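Local structure of Lmo2349 protein (Listeria monocytogenes, 4GVO) at residues S80-R83 with E84-F87; A125-N128 with G129-V132; K135-E139 with Q140-F144; S153-T156 with A157-L160. The protein probably binds L-cystine or related amino acids as the extracellular solute-binding component of an ABC transporter. All blocks are in the same frame, centred on the assembly; numbering follows the deposited sequence.

Contact 1 (S80-R83 with E84-F87); sequences SKER and EKKF. With HIS (histidine), chain E.
R83 O takes two backbone N-H groups at once: F87 N at 2.8 Å and K86 N at 3.0 Å. One turn earlier E84 N bonds S80 O at 2.9 Å, and S80 serves as N-cap of helix 81-86, its OG accepting from R83 N at 3.1 Å. The backbone that carries R83 is therefore held on both its N-H and its C=O. From there the side chain leaves the helix almost straight, chi2 171° and chi3 174°, and brings its guanidinium into the ligand pocket. The carboxylate of the bound histidine meets that group at its edge: NH1 to HIS O at 2.8 Å, nearly linear, and NH2 to HIS OXT, also at 2.8 Å, a two-pronged grip. A second, weak bond from NH1 to OXT ties the two prongs together. E78 O accepts from NH1 as well, and N128 packs on the arginine. E82, on the same helix, forms a salt bridge to K135. With two N-H donors of one positively charged guanidinium facing the two carboxylate oxygens, the pair probably fixes the carboxylate end of the ligand; R83 NH1 is also bonded to the S-oxy cysteine seen in the same pocket.

Contact 2 (A125-N128 with G129-V132); sequences ATSN and GALV. With HIS (histidine), chain E.
S127 is the first residue of 125-128 to reach the following turn, and it does so as the N-cap of helix 128-139. With chi1 at 64° its OG sits between the backbone N and the carbonyl carbon, which swings it over the first turn to accept from A130 N at 3.1 Å. The same hydroxyl is bonded to S124 O, so it ties the residue just after strand 120-123 to the start of the helix; A130 CB lies against it at 3.6 Å. L131 N gives S127 O a weak bond. Next comes N128, whose N-H points out of the helix start and gives a bond of 2.9 Å to HIS OXT, at 164°. Its carbonyl faces down the helix and accepts from V132 N, likewise at 2.9 Å, in a regular helical bond. The N128 side chain, with CG anti to its own N (chi1 -168°), directs its amide away from the helix turn so that ND2 reaches E78 OE1; ND2 also passes V132 CG2 at 4.0 Å, the two side chains crossing at a slant. V132 CG2 also rests on N128 O at 3.3 Å. A carboxylate held at the N-terminus of a helix, where the dipole would help stabilise it, and met by an arginine such as R83, is typical of the amino-acid site in family 3 solute-binding proteins.

Contact 3 (K135-E139 with Q140-F144); sequences KINEE and QGNNF
The amide of N137 lies stacked on the ring of F144, the two planes 23° apart. OD1 stands 3.3 Å above one face, displaced toward the rim, while CB makes a CH-pi contact 4.0 Å from the ring centroid. CG anti to the backbone N (chi1 -155°) turns this amide away from the helix and over the returning chain, where it grips both ends of one residue: OD1 accepts from F144 N at 3.1 Å, and ND2 donates to F144 O at 2.9 Å, approaching from above that carbonyl's plane. Meanwhile helix 128-139 ends in a Schellman motif, with N142 N bonded to N137 O at 2.8 Å, G141 N bonded to E138 O, and G141 at positive phi. N137 thus closes the motif with its backbone and fastens the chain leading to strand 145-148 with its side chain. I136 and Q140 run side by side in the same direction. I136 CG2 touches Q140 OE1 at 3.6 Å and also meets the edge of the F144 ring. Q140 NE2 donates at 3.1 Å to a lone pair of N143 OD1, which itself lies in the Q140 amide plane, while Q140 OE1 accepts from a water and is bonded to T113.

Contact 4 (S153-T156 with A157-L160); sequences SNDT and ANQL
A chi1 of 74° sets D155 CG between the backbone N and the carbonyl carbon, from where OD1 turns to N158, and a chi1 of -77° leans the N158 side chain back toward it, CG beside the backbone N. The carboxylate and amide planes end only 22° apart. D155 OD1 then takes two bonds of equal length from N158: the backbone N, nearly along the C-O axis at 2.9 Å, and ND2, arriving on the syn side from somewhat out of the carboxylate plane. D155 is thus the N-cap of helix 156-162, whose first regular bonds include Q159 N to D155 O and L160 N to T156 O. Q159 reaches back with an extended chain to N154, NE2 donating to N154 O at 2.8 Å with the acceptor in its amide plane; Q159 OE1 is bonded to R120. T156 and L160 point the same way, CG2 to CD1 4.1 Å, and both pack on strand 168-170. With two N-H donors on one oxygen at a helix N-terminus, D155 is probably kept ionised, and the 3-10 turn at 153-154 is tied to the helix by the Q159 amide and by a water between S153 O and N158 O, the latter bond weak.

Overall arrangement
Each contact is a single unbroken run of chain, so each closes a local turn, and the four follow in series with none nested or crossed. Contact 1 comes first, on helix 81-86 between strands 72-73 and 88-89. Contact 2 opens helix 128-139 after strand 120-123, and contact 3 ends that helix before strand 145-148, the parallel partner of 120-123, completing a beta-alpha-beta unit. Contact 4 then starts helix 156-162. Contacts 1 and 2 meet on the ligand and also pack directly, helix 81-86 against the start of helix 128-139, while the E82-K135 salt bridge joins contact 1 to contact 3. Contact 4 touches none of the others; its nearest atoms are about 8 Å from those of contact 2.

Contact 1 (S80-R83 with E84-F87)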
ATOM      1  N   SER A  80       4.790   7.905   7.145  1.00 11.19           N
ATOM      2  CA  SER A  80       4.332   8.191   8.513  1.00 12.11           C
ATOM      3  C   SER A  80       5.520   8.646   9.327  1.00 13.51           C
ATOM      4  O   SER A  80       6.655   8.272   9.053  1.00 12.20           O
ATOM      5  CB  SER A  80       3.734   6.962   9.170  1.00 13.01           C
ATOM      6  OG  SER A  80       4.700   5.946   9.402  1.00 11.94           O
ATOM      7  N   LYS A  81       5.238   9.401  10.379  1.00 14.92           N
ATOM      8  CA  LYS A  81       6.315   9.831  11.252  0.60 15.79           C
ATOM      9  C   LYS A  81       7.005   8.648  11.939  1.00 12.91           C
ATOM     10  O   LYS A  81       8.240   8.654  12.102  1.00 14.29           O
ATOM     11  CB  LYS A  81       5.810  10.883  12.211  0.60 17.48           C
ATOM     12  CG  LYS A  81       4.738  10.394  13.154  0.60 20.37           C
ATOM     13  CD  LYS A  81       4.340  11.464  14.163  0.60 28.50           C
ATOM     14  CE  LYS A  81       3.443  10.915  15.266  0.60 24.17           C
ATOM     15  NZ  LYS A  81       3.858   9.605  15.833  0.60 25.20           N
ATOM     16  N   GLU A  82       6.264   7.593  12.263  1.00 12.87           N
ATOM     17  CA  GLU A  82       6.848   6.376  12.841  1.00 13.45           C
ATOM     18  C   GLU A  82       7.856   5.735  11.915  1.00 13.22           C
ATOM     19  O   GLU A  82       8.967   5.364  12.326  1.00 14.34           O
ATOM     20  CB  GLU A  82       5.759   5.381  13.188  1.00 16.15           C
ATOM     21  CG  GLU A  82       4.921   5.835  14.355  1.00 17.06           C
ATOM     22  CD  GLU A  82       3.805   6.838  14.027  1.00 17.27           C
ATOM     23  OE1 GLU A  82       3.635   7.293  12.856  1.00 18.16           O
ATOM     24  OE2 GLU A  82       3.107   7.191  15.018  1.00 20.77           O
ATOM     25  N   ARG A  83       7.511   5.636  10.643  1.00 10.98           N
ATOM     26  CA  ARG A  83       8.427   5.059   9.679  1.00 10.93           C
ATOM     27  C   ARG A  83       9.619   5.952   9.376  1.00 12.49           C
ATOM     28  O   ARG A  83      10.729   5.427   9.224  1.00 14.01           O
ATOM     29  CB  ARG A  83       7.684   4.747   8.383  1.00 10.99           C
ATOM     30  CG  ARG A  83       6.793   3.523   8.511  1.00  9.44           C
ATOM     31  CD  ARG A  83       5.887   3.319   7.301  1.00  9.15           C
ATOM     32  NE  ARG A  83       5.159   2.062   7.385  1.00  9.75           N
ATOM     33  CZ  ARG A  83       4.181   1.736   6.567  1.00  9.31           C
ATOM     34  NH1 ARG A  83       3.755   2.554   5.626  1.00  9.31           N
ATOM     35  NH2 ARG A  83       3.595   0.569   6.707  1.00 10.11           N
ATOM     36  N   GLU A  84       9.412   7.281   9.354  1.00 14.88           N
ATOM     37  CA  GLU A  84      10.508   8.208   9.115  1.00 18.28           C
ATOM     38  C   GLU A  84      11.519   8.220  10.226  1.00 17.29           C
ATOM     39  O   GLU A  84      12.676   8.602   9.997  1.00 20.81           O
ATOM     40  CB  GLU A  84      10.038   9.646   8.980  1.00 20.75           C
ATOM     41  CG  GLU A  84       9.232   9.919   7.755  1.00 23.61           C
ATOM     42  CD  GLU A  84       9.527  11.256   7.114  1.00 29.98           C
ATOM     43  OE1 GLU A  84       8.787  12.196   7.406  1.00 42.01           O
ATOM     44  OE2 GLU A  84      10.515  11.370   6.332  1.00 41.26           O
ATOM     45  N   LYS A  85      11.112   7.805  11.420  1.00 18.61           N
ATOM     46  CA  LYS A  85      12.075   7.753  12.509  0.60 21.45           C
ATOM     47  C   LYS A  85      13.095   6.635  12.271  1.00 18.18           C
ATOM     48  O   LYS A  85      14.225   6.739  12.735  1.00 26.25           O
ATOM     49  CB  LYS A  85      11.424   7.630  13.879  0.60 26.93           C
ATOM     50  CG  LYS A  85      10.962   6.237  14.290  0.60 25.99           C
ATOM     51  CD  LYS A  85       9.688   6.405  15.101  0.60 28.27           C
ATOM     52  CE  LYS A  85       9.033   5.128  15.590  0.60 28.72           C
ATOM     53  NZ  LYS A  85       9.179   3.958  14.716  0.60 18.73           N
ATOM     54  N   LYS A  86      12.729   5.611  11.488  1.00 15.67           N
ATOM     55  CA  LYS A  86      13.574   4.447  11.236  0.70 13.47           C
ATOM     56  C   LYS A  86      14.201   4.399   9.850  1.00 12.91           C
ATOM     57  O   LYS A  86      15.315   3.878   9.682  1.00 14.38           O
ATOM     58  CB  LYS A  86      12.811   3.145  11.432  0.70 18.17           C
ATOM     59  CG  LYS A  86      12.270   2.898  12.805  0.70 20.11           C
ATOM     60  CD  LYS A  86      11.413   1.637  12.799  0.70 21.16           C
ATOM     61  CE  LYS A  86      12.269   0.374  12.625  0.70 24.36           C
ATOM     62  NZ  LYS A  86      11.520  -0.911  12.698  0.70 36.28           N
ATOM     63  N   PHE A  87      13.481   4.926   8.851  1.00 10.27           N
ATOM     64  CA  PHE A  87      13.821   4.722   7.432  1.00  9.96           C
ATOM     65  C   PHE A  87      13.850   6.047   6.651  1.00 10.47           C
ATOM     66  O   PHE A  87      13.254   7.059   7.072  1.00 11.62           O
ATOM     67  CB  PHE A  87      12.828   3.758   6.807  1.00 10.83           C
ATOM     68  CG  PHE A  87      12.821   2.426   7.434  1.00 11.53           C
ATOM     69  CD1 PHE A  87      13.926   1.603   7.317  1.00 13.71           C
ATOM     70  CD2 PHE A  87      11.743   1.983   8.186  1.00 13.24           C
ATOM     71  CE1 PHE A  87      13.967   0.329   7.915  1.00 15.66           C
ATOM     72  CE2 PHE A  87      11.777   0.734   8.772  1.00 13.61           C
ATOM     73  CZ  PHE A  87      12.870  -0.093   8.635  1.00 14.96           C
TER
HETATM   74  N   HIS E 703      -0.200   1.392   2.058  0.60 10.19           N
HETATM   75  CA  HIS E 703       0.162   0.363   3.081  0.60 10.85           C
HETATM   76  C   HIS E 703       1.129   0.867   4.099  0.60 10.65           C
HETATM   77  O   HIS E 703       1.699   1.950   3.893  0.60 11.19           O
HETATM   78  CB  HIS E 703       0.735  -0.869   2.403  0.60 11.26           C
HETATM   79  CG  HIS E 703      -0.329  -1.832   1.970  0.60 15.00           C
HETATM   80  ND1 HIS E 703      -1.247  -1.493   1.053  0.60 17.47           N
HETATM   81  CD2 HIS E 703      -0.662  -3.136   2.408  0.60 15.57           C
HETATM   82  CE1 HIS E 703      -2.113  -2.527   0.901  0.60 16.70           C
HETATM   83  NE2 HIS E 703      -1.725  -3.524   1.711  0.60 17.54           N
HETATM   84  OXT HIS E 703       1.333   0.201   5.140  0.60 10.92           O

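Contact 2 (A125-N128 with G129-V132)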
ATOM      1  N   ALA A 125      -1.761  -6.662   9.353  1.00 11.95           N
ATOM      2  CA  ALA A 125      -0.709  -6.435  10.287  1.00 12.61           C
ATOM      3  C   ALA A 125       0.480  -5.689   9.613  1.00 11.31           C
ATOM      4  O   ALA A 125       0.884  -5.986   8.471  1.00 12.58           O
ATOM      5  CB  ALA A 125      -0.225  -7.750  10.877  1.00 15.63           C
ATOM      6  N   THR A 126       1.020  -4.762  10.360  1.00 11.85           N
ATOM      7  CA  THR A 126       2.122  -3.884  10.051  1.00 10.67           C
ATOM      8  C   THR A 126       1.754  -2.745   9.122  1.00 10.58           C
ATOM      9  O   THR A 126       2.594  -1.897   8.843  1.00 12.81           O
ATOM     10  CB  THR A 126       3.355  -4.633   9.465  1.00  9.86           C
ATOM     11  OG1 THR A 126       3.184  -4.900   8.079  1.00 12.33           O
ATOM     12  CG2 THR A 126       3.657  -5.922  10.262  1.00 10.99           C
ATOM     13  N   SER A 127       0.508  -2.703   8.621  1.00  9.23           N
ATOM     14  CA  SER A 127       0.163  -1.645   7.691  1.00  9.90           C
ATOM     15  C   SER A 127      -0.016  -0.290   8.435  1.00  8.39           C
ATOM     16  O   SER A 127      -0.350  -0.219   9.630  1.00  9.22           O
ATOM     17  CB  SER A 127      -1.129  -1.926   6.947  1.00  9.49           C
ATOM     18  OG  SER A 127      -2.257  -1.991   7.780  1.00  9.15           O
ATOM     19  N   ASN A 128       0.119   0.791   7.665  1.00  7.96           N
ATOM     20  CA  ASN A 128      -0.179   2.099   8.214  1.00  8.37           C
ATOM     21  C   ASN A 128      -1.636   2.173   8.675  1.00  8.27           C
ATOM     22  O   ASN A 128      -1.932   2.772   9.704  1.00  9.43           O
ATOM     23  CB  ASN A 128       0.157   3.186   7.232  1.00  8.22           C
ATOM     24  CG  ASN A 128       0.137   4.563   7.883  1.00  9.87           C
ATOM     25  OD1 ASN A 128       0.758   4.748   8.944  1.00 11.28           O
ATOM     26  ND2 ASN A 128      -0.570   5.507   7.273  1.00 12.09           N
ATOM     27  N   GLY A 129      -2.554   1.583   7.946  1.00  8.20           N
ATOM     28  CA  GLY A 129      -3.953   1.621   8.327  1.00  8.20           C
ATOM     29  C   GLY A 129      -4.189   0.967   9.677  1.00  8.57           C
ATOM     30  O   GLY A 129      -5.021   1.413  10.462  1.00  8.77           O
ATOM     31  N   ALA A 130      -3.470  -0.117   9.967  1.00  7.49           N
ATOM     32  CA  ALA A 130      -3.579  -0.726  11.277  1.00  8.57           C
ATOM     33  C   ALA A 130      -3.172   0.253  12.393  1.00  8.41           C
ATOM     34  O   ALA A 130      -3.791   0.254  13.450  1.00 10.12           O
ATOM     35  CB  ALA A 130      -2.756  -2.037  11.333  1.00 10.84           C
ATOM     36  N   LEU A 131      -2.111   1.019  12.180  1.00  8.75           N
ATOM     37  CA  LEU A 131      -1.648   2.006  13.126  1.00  9.68           C
ATOM     38  C   LEU A 131      -2.673   3.127  13.321  1.00  8.62           C
ATOM     39  O   LEU A 131      -2.940   3.554  14.447  1.00  9.19           O
ATOM     40  CB  LEU A 131      -0.271   2.534  12.717  1.00  9.42           C
ATOM     41  CG  LEU A 131       0.329   3.596  13.633  1.00 10.35           C
ATOM     42  CD1 LEU A 131       0.582   2.999  15.039  1.00 13.48           C
ATOM     43  CD2 LEU A 131       1.581   4.200  13.029  1.00 15.63           C
ATOM     44  N   VAL A 132      -3.213   3.607  12.200  1.00  7.53           N
ATOM     45  CA  VAL A 132      -4.238   4.645  12.212  1.00  8.11           C
ATOM     46  C   VAL A 132      -5.410   4.141  13.057  1.00  8.82           C
ATOM     47  O   VAL A 132      -5.904   4.865  13.935  1.00  9.53           O
ATOM     48  CB  VAL A 132      -4.665   4.962  10.752  1.00  8.53           C
ATOM     49  CG1 VAL A 132      -5.982   5.748  10.698  1.00 10.78           C
ATOM     50  CG2 VAL A 132      -3.536   5.664   9.994  1.00 10.24           C
TER
HETATM   51  N   HIS E 703      -0.200   1.392   2.058  0.60 10.19           N
HETATM   52  CA  HIS E 703       0.162   0.363   3.081  0.60 10.85           C
HETATM   53  C   HIS E 703       1.129   0.867   4.099  0.60 10.65           C
HETATM   54  O   HIS E 703       1.699   1.950   3.893  0.60 11.19           O
HETATM   55  CB  HIS E 703       0.735  -0.869   2.403  0.60 11.26           C
HETATM   56  CG  HIS E 703      -0.329  -1.832   1.970  0.60 15.00           C
HETATM   57  ND1 HIS E 703      -1.247  -1.493   1.053  0.60 17.47           N
HETATM   58  CD2 HIS E 703      -0.662  -3.136   2.408  0.60 15.57           C
HETATM   59  CE1 HIS E 703      -2.113  -2.527   0.901  0.60 16.70           C
HETATM   60  NE2 HIS E 703      -1.725  -3.524   1.711  0.60 17.54           N
HETATM   61  OXT HIS E 703       1.333   0.201   5.140  0.60 10.92           O

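Contact 3 (K135-E139 with Q140-F144)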
ATOM      1  N   LYS A 135      -4.510   3.983  16.901  1.00  9.26           N
ATOM      2  CA  LYS A 135      -4.519   5.281  17.566  1.00  9.09           C
ATOM      3  C   LYS A 135      -5.942   5.743  17.833  1.00  8.52           C
ATOM      4  O   LYS A 135      -6.224   6.315  18.886  1.00 11.01           O
ATOM      5  CB  LYS A 135      -3.775   6.290  16.739  1.00  9.63           C
ATOM      6  CG  LYS A 135      -2.276   6.067  16.706  1.00 10.32           C
ATOM      7  CD  LYS A 135      -1.679   7.044  15.760  1.00 12.97           C
ATOM      8  CE  LYS A 135      -0.170   6.979  15.766  1.00 14.99           C
ATOM      9  NZ  LYS A 135       0.432   7.818  14.716  1.00 18.82           N
ATOM     10  N   ILE A 136      -6.852   5.522  16.887  1.00  9.04           N
ATOM     11  CA  ILE A 136      -8.248   5.882  17.097  1.00  8.92           C
ATOM     12  C   ILE A 136      -8.913   5.078  18.206  1.00  8.56           C
ATOM     13  O   ILE A 136      -9.656   5.601  19.005  1.00  9.36           O
ATOM     14  CB  ILE A 136      -9.048   5.752  15.792  1.00  9.85           C
ATOM     15  CG1 ILE A 136      -8.526   6.800  14.761  1.00 11.76           C
ATOM     16  CG2 ILE A 136     -10.580   5.865  16.007  1.00 12.47           C
ATOM     17  CD1 ILE A 136      -8.895   6.455  13.336  1.00 15.20           C
ATOM     18  N   ASN A 137      -8.630   3.778  18.261  1.00  9.21           N
ATOM     19  CA  ASN A 137      -9.120   2.957  19.327  1.00  8.14           C
ATOM     20  C   ASN A 137      -8.703   3.512  20.687  1.00  9.11           C
ATOM     21  O   ASN A 137      -9.527   3.642  21.592  1.00  9.49           O
ATOM     22  CB  ASN A 137      -8.699   1.476  19.098  1.00  9.95           C
ATOM     23  CG  ASN A 137      -9.601   0.473  19.774  1.00 10.20           C
ATOM     24  OD1 ASN A 137     -10.665   0.811  20.279  1.00 10.39           O
ATOM     25  ND2 ASN A 137      -9.147  -0.771  19.845  1.00 11.17           N
ATOM     26  N   GLU A 138      -7.419   3.856  20.814  1.00  8.94           N
ATOM     27  CA  GLU A 138      -6.916   4.382  22.070  1.00  9.42           C
ATOM     28  C   GLU A 138      -7.625   5.699  22.408  1.00  8.20           C
ATOM     29  O   GLU A 138      -8.061   5.914  23.558  1.00 10.05           O
ATOM     30  CB  GLU A 138      -5.396   4.554  21.943  1.00 10.94           C
ATOM     31  CG  GLU A 138      -4.790   5.017  23.246  1.00 14.55           C
ATOM     32  CD  GLU A 138      -3.307   5.253  23.149  1.00 14.90           C
ATOM     33  OE1 GLU A 138      -2.837   5.753  22.108  1.00 18.28           O
ATOM     34  OE2 GLU A 138      -2.631   4.935  24.136  1.00 23.30           O
ATOM     35  N   GLU A 139      -7.785   6.559  21.420  1.00  9.92           N
ATOM     36  CA  GLU A 139      -8.522   7.816  21.624  1.00 10.16           C
ATOM     37  C   GLU A 139      -9.936   7.616  22.140  1.00  8.84           C
ATOM     38  O   GLU A 139     -10.435   8.414  22.921  1.00 10.58           O
ATOM     39  CB  GLU A 139      -8.562   8.564  20.294  1.00 11.06           C
ATOM     40  CG  GLU A 139      -9.375   9.857  20.267  1.00 13.73           C
ATOM     41  CD  GLU A 139      -9.558  10.394  18.874  1.00 19.53           C
ATOM     42  OE1 GLU A 139      -8.761   9.979  17.983  1.00 19.50           O
ATOM     43  OE2 GLU A 139     -10.476  11.225  18.670  1.00 26.45           O
ATOM     44  N   GLN A 140     -10.558   6.498  21.730  1.00  8.53           N
ATOM     45  CA  GLN A 140     -11.914   6.136  22.083  1.00  8.80           C
ATOM     46  C   GLN A 140     -11.999   5.243  23.331  1.00  9.35           C
ATOM     47  O   GLN A 140     -13.047   4.652  23.609  1.00 12.18           O
ATOM     48  CB  GLN A 140     -12.616   5.489  20.878  1.00  9.11           C
ATOM     49  CG  GLN A 140     -12.785   6.483  19.742  1.00  9.05           C
ATOM     50  CD  GLN A 140     -13.569   6.013  18.519  1.00  9.87           C
ATOM     51  OE1 GLN A 140     -13.737   6.802  17.570  1.00 10.78           O
ATOM     52  NE2 GLN A 140     -14.008   4.750  18.500  1.00  9.78           N
ATOM     53  N   GLY A 141     -10.905   5.094  24.065  1.00  9.40           N
ATOM     54  CA  GLY A 141     -10.950   4.278  25.283  1.00 10.02           C
ATOM     55  C   GLY A 141     -10.977   2.783  25.049  1.00 11.61           C
ATOM     56  O   GLY A 141     -11.525   2.054  25.866  1.00 13.93           O
ATOM     57  N   ASN A 142     -10.401   2.341  23.932  1.00 10.54           N
ATOM     58  CA  ASN A 142     -10.338   0.924  23.613  0.70 11.94           C
ATOM     59  C   ASN A 142     -11.734   0.333  23.468  1.00 11.87           C
ATOM     60  O   ASN A 142     -12.017  -0.751  23.982  1.00 14.06           O
ATOM     61  CB  ASN A 142      -9.581   0.130  24.691  0.70 12.55           C
ATOM     62  CG  ASN A 142      -9.155  -1.258  24.209  0.70 11.75           C
ATOM     63  OD1 ASN A 142      -8.661  -1.384  23.118  0.70 15.47           O
ATOM     64  ND2 ASN A 142      -9.297  -2.288  25.056  0.70 15.25           N
ATOM     65  N   ASN A 143     -12.590   1.033  22.733  1.00 11.56           N
ATOM     66  CA  ASN A 143     -13.981   0.634  22.656  1.00 11.82           C
ATOM     67  C   ASN A 143     -14.334  -0.272  21.471  1.00 10.68           C
ATOM     68  O   ASN A 143     -15.504  -0.621  21.327  1.00 11.09           O
ATOM     69  CB  ASN A 143     -14.947   1.838  22.777  1.00 12.40           C
ATOM     70  CG  ASN A 143     -15.001   2.697  21.545  1.00 11.73           C
ATOM     71  OD1 ASN A 143     -14.124   2.633  20.706  1.00 11.22           O
ATOM     72  ND2 ASN A 143     -16.010   3.591  21.486  1.00 13.73           N
ATOM     73  N   PHE A 144     -13.358  -0.620  20.628  1.00  9.29           N
ATOM     74  CA  PHE A 144     -13.541  -1.600  19.606  1.00 10.75           C
ATOM     75  C   PHE A 144     -12.393  -2.591  19.598  1.00 10.04           C
ATOM     76  O   PHE A 144     -11.427  -2.431  20.332  1.00 11.77           O
ATOM     77  CB  PHE A 144     -13.882  -1.009  18.223  1.00  9.60           C
ATOM     78  CG  PHE A 144     -12.841  -0.131  17.607  1.00 10.16           C
ATOM     79  CD1 PHE A 144     -11.940  -0.652  16.728  1.00 10.68           C
ATOM     80  CD2 PHE A 144     -12.843   1.247  17.827  1.00 10.60           C
ATOM     81  CE1 PHE A 144     -11.020   0.135  16.090  1.00 10.15           C
ATOM     82  CE2 PHE A 144     -11.911   2.057  17.188  1.00 10.79           C
ATOM     83  CZ  PHE A 144     -10.988   1.489  16.323  1.00  8.95           C
TER
HETATM   84  O   HOH W   1     -13.416   9.537  17.856  1.00 19.83           O

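Contact 4 (S153-T156 with A157-L160)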
ATOM      1  N   SER A 153     -10.490 -17.995   3.493  1.00 20.99           N
ATOM      2  CA  SER A 153     -11.731 -17.610   4.188  1.00 23.28           C
ATOM      3  C   SER A 153     -11.510 -16.652   5.360  1.00 16.83           C
ATOM      4  O   SER A 153     -12.447 -16.088   5.888  1.00 19.68           O
ATOM      5  CB  SER A 153     -12.527 -18.879   4.631  1.00 32.17           C
ATOM      6  OG  SER A 153     -12.045 -19.480   5.852  1.00 37.21           O
ATOM      7  N   ASN A 154     -10.256 -16.509   5.788  1.00 16.04           N
ATOM      8  CA  ASN A 154      -9.937 -15.589   6.901  1.00 14.68           C
ATOM      9  C   ASN A 154      -9.401 -14.267   6.389  1.00 12.11           C
ATOM     10  O   ASN A 154      -8.975 -13.394   7.227  1.00 13.04           O
ATOM     11  CB  ASN A 154      -8.897 -16.225   7.846  1.00 13.59           C
ATOM     12  CG  ASN A 154      -9.388 -17.504   8.473  1.00 15.96           C
ATOM     13  OD1 ASN A 154     -10.575 -17.622   8.797  1.00 19.02           O
ATOM     14  ND2 ASN A 154      -8.483 -18.481   8.620  1.00 16.56           N
ATOM     15  N   ASP A 155      -9.398 -14.068   5.078  1.00 12.91           N
ATOM     16  CA  ASP A 155      -8.974 -12.735   4.587  1.00 12.71           C
ATOM     17  C   ASP A 155     -10.016 -11.648   4.858  1.00 12.29           C
ATOM     18  O   ASP A 155     -11.126 -11.953   5.267  1.00 12.76           O
ATOM     19  CB  ASP A 155      -8.486 -12.802   3.131  1.00 13.77           C
ATOM     20  CG  ASP A 155      -9.613 -12.962   2.082  1.00 16.90           C
ATOM     21  OD1 ASP A 155     -10.786 -12.835   2.413  1.00 18.88           O
ATOM     22  OD2 ASP A 155      -9.285 -13.229   0.874  1.00 23.15           O
ATOM     23  N   THR A 156      -9.618 -10.387   4.675  1.00 12.38           N
ATOM     24  CA  THR A 156     -10.475  -9.258   5.023  1.00 11.19           C
ATOM     25  C   THR A 156     -11.826  -9.378   4.327  1.00 11.27           C
ATOM     26  O   THR A 156     -12.868  -9.255   4.957  1.00 10.96           O
ATOM     27  CB  THR A 156      -9.799  -7.940   4.711  1.00 12.47           C
ATOM     28  OG1 THR A 156      -8.729  -7.773   5.653  1.00 14.11           O
ATOM     29  CG2 THR A 156     -10.794  -6.759   4.719  1.00 13.54           C
ATOM     30  N   ALA A 157     -11.833  -9.586   3.011  1.00 11.42           N
ATOM     31  CA  ALA A 157     -13.101  -9.596   2.300  1.00 12.49           C
ATOM     32  C   ALA A 157     -14.038 -10.671   2.829  1.00 13.47           C
ATOM     33  O   ALA A 157     -15.239 -10.442   3.000  1.00 13.64           O
ATOM     34  CB  ALA A 157     -12.901  -9.819   0.786  1.00 17.85           C
ATOM     35  N   ASN A 158     -13.490 -11.859   3.064  1.00 13.67           N
ATOM     36  CA  ASN A 158     -14.301 -12.920   3.576  1.00 13.64           C
ATOM     37  C   ASN A 158     -14.809 -12.718   4.999  1.00 13.45           C
ATOM     38  O   ASN A 158     -15.908 -13.108   5.302  1.00 14.85           O
ATOM     39  CB  ASN A 158     -13.618 -14.287   3.367  1.00 14.10           C
ATOM     40  CG  ASN A 158     -13.733 -14.747   1.930  1.00 17.69           C
ATOM     41  OD1 ASN A 158     -14.795 -15.226   1.545  1.00 27.77           O
ATOM     42  ND2 ASN A 158     -12.678 -14.585   1.132  1.00 27.06           N
ATOM     43  N   GLN A 159     -14.016 -12.093   5.863  1.00 12.92           N
ATOM     44  CA  GLN A 159     -14.504 -11.808   7.168  1.00 10.51           C
ATOM     45  C   GLN A 159     -15.560 -10.694   7.127  1.00 10.82           C
ATOM     46  O   GLN A 159     -16.516 -10.747   7.923  1.00 11.24           O
ATOM     47  CB  GLN A 159     -13.387 -11.458   8.143  1.00 11.99           C
ATOM     48  CG  GLN A 159     -12.382 -12.565   8.343  1.00 12.38           C
ATOM     49  CD  GLN A 159     -11.623 -12.476   9.637  1.00 11.17           C
ATOM     50  OE1 GLN A 159     -12.193 -12.049  10.670  1.00 13.51           O
ATOM     51  NE2 GLN A 159     -10.336 -12.875   9.618  1.00 13.49           N
ATOM     52  N   LEU A 160     -15.478  -9.771   6.165  1.00 11.35           N
ATOM     53  CA  LEU A 160     -16.599  -8.804   6.018  1.00 11.58           C
ATOM     54  C   LEU A 160     -17.866  -9.507   5.509  1.00 12.38           C
ATOM     55  O   LEU A 160     -18.965  -9.259   5.980  1.00 13.51           O
ATOM     56  CB  LEU A 160     -16.237  -7.690   5.044  1.00 12.23           C
ATOM     57  CG  LEU A 160     -15.181  -6.693   5.552  1.00 11.73           C
ATOM     58  CD1 LEU A 160     -14.743  -5.785   4.409  1.00 13.48           C
ATOM     59  CD2 LEU A 160     -15.665  -5.906   6.754  1.00 12.46           C
TER
HETATM   60  O   HOH W   2     -14.699 -15.506   7.388  1.00 34.90           O